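Local coordinates for protein exodeoxyribonuclease (Neisseria meningitidis, PDB 2JC5) that probably cleaves DNA at apurinic or apyrimidinic sites as a metal-dependent repair endonuclease of the AP/ExoA family, at residues Met1-Arg13 and Phe244-Tyr256. Residues are numbered along the deposited sequence; the frame is centred on the assembly and turned at random.
With MG (magnesium ion), chain B.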
loop_
_atom_site.group_PDB
_atom_site.type_symbol
_atom_site.label_atom_id
_atom_site.label_comp_id
_atom_site.label_asym_id
_atom_site.label_seq_id
_atom_site.Cartn_x
_atom_site.Cartn_y
_atom_site.Cartn_z
ATOM N N MET A 1 -5.756 -11.559 16.691
ATOM C CA MET A 1 -6.106 -10.275 16.008
ATOM C C MET A 1 -6.063 -10.488 14.497
ATOM O O MET A 1 -5.387 -11.399 14.017
ATOM C CB MET A 1 -5.110 -9.160 16.371
ATOM C CG MET A 1 -4.913 -8.874 17.866
ATOM S SD MET A 1 -6.234 -7.875 18.578
ATOM C CE MET A 1 -7.462 -9.148 18.866
ATOM N N LEU A 2 -6.776 -9.642 13.754
ATOM C CA LEU A 2 -6.649 -9.601 12.292
ATOM C C LEU A 2 -5.378 -8.833 11.951
ATOM O O LEU A 2 -5.268 -7.652 12.280
ATOM C CB LEU A 2 -7.825 -8.866 11.667
ATOM C CG LEU A 2 -7.786 -8.585 10.158
ATOM C CD1 LEU A 2 -7.987 -9.891 9.450
ATOM C CD2 LEU A 2 -8.832 -7.538 9.756
ATOM N N LYS A 3 -4.431 -9.496 11.294
ATOM C CA LYS A 3 -3.158 -8.881 10.955
ATOM C C LYS A 3 -3.137 -8.649 9.452
ATOM O O LYS A 3 -3.278 -9.585 8.663
ATOM C CB LYS A 3 -2.016 -9.800 11.403
ATOM C CG LYS A 3 -0.634 -9.277 11.137
ATOM C CD LYS A 3 0.464 -10.242 11.567
ATOM C CE LYS A 3 0.511 -10.388 13.058
ATOM N NZ LYS A 3 1.910 -10.320 13.534
ATOM N N ILE A 4 -3.000 -7.378 9.070
ATOM C CA ILE A 4 -2.951 -6.979 7.673
ATOM C C ILE A 4 -1.581 -6.389 7.378
ATOM O O ILE A 4 -1.122 -5.534 8.122
ATOM C CB ILE A 4 -4.025 -5.945 7.304
ATOM C CG1 ILE A 4 -5.428 -6.488 7.589
ATOM C CG2 ILE A 4 -3.886 -5.587 5.835
ATOM C CD1 ILE A 4 -6.576 -5.527 7.332
ATOM N N ILE A 5 -0.921 -6.884 6.328
ATOM C CA ILE A 5 0.415 -6.432 5.947
ATOM C C ILE A 5 0.331 -5.783 4.593
ATOM O O ILE A 5 -0.297 -6.347 3.694
ATOM C CB ILE A 5 1.426 -7.589 5.921
ATOM C CG1 ILE A 5 1.501 -8.207 7.331
ATOM C CG2 ILE A 5 2.792 -7.110 5.417
ATOM C CD1 ILE A 5 2.616 -9.229 7.526
ATOM N N SER A 6 0.945 -4.603 4.457
ATOM C CA SER A 6 1.066 -3.929 3.171
ATOM C C SER A 6 2.542 -3.913 2.798
ATOM O O SER A 6 3.362 -3.466 3.582
ATOM C CB SER A 6 0.528 -2.508 3.254
ATOM O OG SER A 6 0.478 -1.897 1.973
ATOM N N ALA A 7 2.870 -4.392 1.605
ATOM C CA ALA A 7 4.262 -4.441 1.181
ATOM C C ALA A 7 4.397 -4.158 -0.299
ATOM O O ALA A 7 3.863 -4.887 -1.140
ATOM C CB ALA A 7 4.888 -5.796 1.526
ATOM N N ASN A 8 5.132 -3.104 -0.616
ATOM C CA ASN A 8 5.615 -2.918 -1.976
ATOM C C ASN A 8 6.851 -3.777 -2.117
ATOM O O ASN A 8 7.867 -3.557 -1.430
ATOM C CB ASN A 8 5.885 -1.439 -2.278
ATOM C CG ASN A 8 6.501 -1.235 -3.651
ATOM O OD1 ASN A 8 7.309 -2.067 -4.114
ATOM N ND2 ASN A 8 6.138 -0.142 -4.314
ATOM N N VAL A 9 6.710 -4.831 -2.925
ATOM C CA VAL A 9 7.719 -5.890 -3.007
ATOM C C VAL A 9 8.821 -5.645 -4.025
ATOM O O VAL A 9 9.770 -6.429 -4.109
ATOM C CB VAL A 9 7.075 -7.285 -3.214
ATOM C CG1 VAL A 9 6.204 -7.640 -1.980
ATOM C CG2 VAL A 9 6.263 -7.354 -4.545
ATOM N N ASN A 10 8.720 -4.542 -4.776
ATOM C CA ASN A 10 9.753 -4.198 -5.751
ATOM C C ASN A 10 10.080 -5.385 -6.659
ATOM O O ASN A 10 11.237 -5.735 -6.855
ATOM C CB ASN A 10 11.009 -3.699 -5.022
ATOM C CG ASN A 10 11.962 -2.946 -5.929
ATOM O OD1 ASN A 10 11.540 -2.221 -6.838
ATOM N ND2 ASN A 10 13.257 -3.085 -5.662
ATOM N N GLY A 11 9.035 -5.990 -7.205
ATOM C CA GLY A 11 9.162 -7.170 -8.033
ATOM C C GLY A 11 8.953 -8.417 -7.217
ATOM O O GLY A 11 9.804 -8.771 -6.388
ATOM N N ILE A 12 7.840 -9.111 -7.433
ATOM C CA ILE A 12 7.534 -10.265 -6.602
ATOM C C ILE A 12 8.543 -11.402 -6.825
ATOM O O ILE A 12 8.912 -12.122 -5.877
ATOM C CB ILE A 12 6.070 -10.743 -6.779
ATOM C CG1 ILE A 12 5.708 -11.755 -5.692
ATOM C CG2 ILE A 12 5.833 -11.348 -8.170
ATOM C CD1 ILE A 12 4.222 -12.032 -5.618
ATOM N N ARG A 13 9.033 -11.547 -8.049
ATOM C CA ARG A 13 10.031 -12.582 -8.294
ATOM C C ARG A 13 11.322 -12.288 -7.501
ATOM O O ARG A 13 11.911 -13.186 -6.873
ATOM C CB ARG A 13 10.277 -12.778 -9.796
ATOM C CG ARG A 13 9.126 -13.486 -10.483
ATOM C CD ARG A 13 9.221 -13.466 -11.997
ATOM N NE ARG A 13 8.888 -12.149 -12.539
ATOM C CZ ARG A 13 8.944 -11.838 -13.828
ATOM N NH1 ARG A 13 9.312 -12.759 -14.717
ATOM N NH2 ARG A 13 8.592 -10.626 -14.234
ATOM N N PHE A 244 13.421 -7.380 1.946
ATOM C CA PHE A 244 12.830 -8.048 0.785
ATOM C C PHE A 244 12.708 -7.165 -0.432
ATOM O O PHE A 244 12.368 -7.648 -1.515
ATOM C CB PHE A 244 11.394 -8.483 1.104
ATOM C CG PHE A 244 11.251 -9.257 2.377
ATOM C CD1 PHE A 244 11.929 -10.439 2.560
ATOM C CD2 PHE A 244 10.396 -8.836 3.376
ATOM C CE1 PHE A 244 11.765 -11.176 3.728
ATOM C CE2 PHE A 244 10.253 -9.563 4.542
ATOM C CZ PHE A 244 10.943 -10.743 4.711
ATOM N N SER A 245 12.962 -5.875 -0.251
ATOM C CA SER A 245 12.511 -4.869 -1.171
ATOM C C SER A 245 13.152 -3.553 -0.744
ATOM O O SER A 245 13.728 -3.483 0.351
ATOM C CB SER A 245 10.979 -4.749 -1.068
ATOM O OG SER A 245 10.472 -3.621 -1.732
ATOM N N ASP A 246 13.024 -2.517 -1.567
ATOM C CA ASP A 246 13.410 -1.163 -1.129
ATOM C C ASP A 246 12.422 -0.572 -0.129
ATOM O O ASP A 246 12.774 0.371 0.570
ATOM C CB ASP A 246 13.689 -0.190 -2.293
ATOM C CG ASP A 246 12.587 -0.110 -3.304
ATOM O OD1 ASP A 246 11.651 -0.929 -3.290
ATOM O OD2 ASP A 246 12.698 0.807 -4.131
ATOM N N HIS A 247 11.224 -1.156 -0.034
ATOM C CA HIS A 247 10.281 -0.821 1.023
ATOM C C HIS A 247 10.343 -1.871 2.114
ATOM O O HIS A 247 10.801 -2.997 1.880
ATOM C CB HIS A 247 8.843 -0.831 0.519
ATOM C CG HIS A 247 8.550 0.166 -0.555
ATOM N ND1 HIS A 247 7.739 1.271 -0.362
ATOM C CD2 HIS A 247 8.974 0.234 -1.838
ATOM C CE1 HIS A 247 7.658 1.954 -1.491
ATOM N NE2 HIS A 247 8.394 1.347 -2.404
ATOM N N ALA A 248 9.878 -1.489 3.305
ATOM C CA ALA A 248 9.638 -2.433 4.405
ATOM C C ALA A 248 8.138 -2.711 4.547
ATOM O O ALA A 248 7.322 -1.802 4.376
ATOM C CB ALA A 248 10.190 -1.864 5.717
ATOM N N PRO A 249 7.757 -3.957 4.889
ATOM C CA PRO A 249 6.341 -4.235 5.151
ATOM C C PRO A 249 5.784 -3.450 6.318
ATOM O O PRO A 249 6.445 -3.310 7.345
ATOM C CB PRO A 249 6.326 -5.735 5.460
ATOM C CG PRO A 249 7.518 -6.251 4.774
ATOM C CD PRO A 249 8.562 -5.180 4.950
ATOM N N LEU A 250 4.569 -2.944 6.139
ATOM C CA LEU A 250 3.819 -2.236 7.162
ATOM C C LEU A 250 2.747 -3.162 7.705
ATOM O O LEU A 250 1.868 -3.590 6.974
ATOM C CB LEU A 250 3.196 -0.972 6.564
ATOM C CG LEU A 250 2.223 -0.182 7.433
ATOM C CD1 LEU A 250 2.910 0.354 8.710
ATOM C CD2 LEU A 250 1.581 0.916 6.606
ATOM N N VAL A 251 2.867 -3.506 8.992
ATOM C CA VAL A 251 2.005 -4.495 9.613
ATOM C C VAL A 251 1.114 -3.820 10.634
ATOM O O VAL A 251 1.609 -3.112 11.508
ATOM C CB VAL A 251 2.861 -5.552 10.334
ATOM C CG1 VAL A 251 1.961 -6.651 10.961
ATOM C CG2 VAL A 251 3.937 -6.135 9.401
ATOM N N VAL A 252 -0.189 -4.059 10.561
ATOM C CA VAL A 252 -1.131 -3.504 11.559
ATOM C C VAL A 252 -2.010 -4.632 12.061
ATOM O O VAL A 252 -2.455 -5.465 11.268
ATOM C CB VAL A 252 -1.999 -2.364 11.003
ATOM C CG1 VAL A 252 -2.873 -1.749 12.110
ATOM C CG2 VAL A 252 -1.115 -1.277 10.368
ATOM N N GLU A 253 -2.241 -4.649 13.378
ATOM C CA GLU A 253 -3.099 -5.634 14.025
ATOM C C GLU A 253 -4.370 -4.956 14.495
ATOM O O GLU A 253 -4.298 -3.958 15.208
ATOM C CB GLU A 253 -2.353 -6.266 15.208
ATOM C CG GLU A 253 -1.190 -7.102 14.739
ATOM C CD GLU A 253 -0.379 -7.697 15.855
ATOM O OE1 GLU A 253 -0.956 -8.451 16.669
ATOM O OE2 GLU A 253 0.844 -7.427 15.891
ATOM N N TYR A 254 -5.518 -5.512 14.095
ATOM C CA TYR A 254 -6.827 -4.977 14.430
ATOM C C TYR A 254 -7.609 -5.983 15.267
ATOM O O TYR A 254 -7.621 -7.167 14.977
ATOM C CB TYR A 254 -7.627 -4.702 13.151
ATOM C CG TYR A 254 -6.967 -3.723 12.204
ATOM C CD1 TYR A 254 -6.084 -4.168 11.223
ATOM C CD2 TYR A 254 -7.258 -2.364 12.262
ATOM C CE1 TYR A 254 -5.476 -3.276 10.355
ATOM C CE2 TYR A 254 -6.666 -1.471 11.400
ATOM C CZ TYR A 254 -5.772 -1.923 10.451
ATOM O OH TYR A 254 -5.166 -1.040 9.591
ATOM N N ASP A 255 -8.262 -5.498 16.316
ATOM C CA ASP A 255 -9.155 -6.340 17.115
ATOM C C ASP A 255 -10.489 -6.414 16.391
ATOM O O ASP A 255 -11.425 -5.692 16.723
ATOM C CB ASP A 255 -9.312 -5.749 18.505
ATOM C CG ASP A 255 -10.197 -6.570 19.388
ATOM O OD1 ASP A 255 -10.472 -7.722 19.013
ATOM O OD2 ASP A 255 -10.603 -6.058 20.458
ATOM N N TYR A 256 -10.546 -7.283 15.383
ATOM C CA TYR A 256 -11.643 -7.318 14.418
ATOM C C TYR A 256 -11.735 -8.680 13.737
ATOM O O TYR A 256 -10.727 -9.341 13.503
ATOM C CB TYR A 256 -11.430 -6.241 13.368
ATOM C CG TYR A 256 -12.525 -6.113 12.344
ATOM C CD1 TYR A 256 -13.611 -5.276 12.549
ATOM C CD2 TYR A 256 -12.481 -6.842 11.166
ATOM C CE1 TYR A 256 -14.615 -5.154 11.600
ATOM C CE2 TYR A 256 -13.461 -6.712 10.224
ATOM C CZ TYR A 256 -14.534 -5.871 10.442
ATOM O OH TYR A 256 -15.525 -5.765 9.482
HETATM MG MG MG B . 10.066 -0.439 -6.863
HETATM O O HOH W 1 8.069 -4.745 1.371
HETATM O O HOH W 2 5.800 -1.459 1.751
HETATM O O HOH W 3 9.659 -0.757 -5.057
HETATM O O HOH W 4 12.517 -7.155 -4.163
HETATM O O HOH W 5 11.457 0.965 -6.416
HETATM O O HOH W 6 10.523 -0.221 -8.637
HETATM O O HOH W 7 8.962 1.011 -6.800
#
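Asn8 lays its CB over the middle of the imidazole of His247, 3.5 Å from the ring centroid, a CH-pi contact made nearly along the ring normal. With CG anti to the backbone N (chi1 175°), its amide continues across the same ring instead of bonding to it: Asn8 ND2 lies 3.3 Å from His247 NE2, its N-H poorly aimed, and is hydrogen-bonded to Asp149. Beside this pair the hydroxyl of Ser245 is used twice, donating to the carbonyl O of Asn8 (OG to O 2.6 Å) and accepting from the backbone N of His247 in an ST turn. Asn8 OD1 closes an Asx turn by accepting from the backbone N of Asn10, whose own OD1 binds magnesium at 2.3 Å, with Glu36 as the other protein ligand. Asp246 reaches the metal through water: one magnesium-bound water donates to both Asn8 OD1 and Asp246 OD1, and another to Asp246 OD2, which also accepts from Trp204.

Behind this cluster, strands 2-8 and 250-254 run antiparallel as neighbours in one sheet of the DNase I-like fold, between strands 31-35 and 233-238. Six backbone hydrogen bonds join Leu2 to Tyr254, Ile4 to Val252 and Ser6 to Leu250. On one face Ile5 CG1 packs against Val251 CG2 at 3.8 Å; on the other, Ile4 CD1 meets Tyr254 CE1 at 3.9 Å, toward strand 143-147 of the second sheet.

A hydrogen bond between Asp221 and His247 ND1 would orient the ring, consistent with its predicted catalytic role; Asp246, water-linked to the metal in this model, binds magnesium or manganese in other structures.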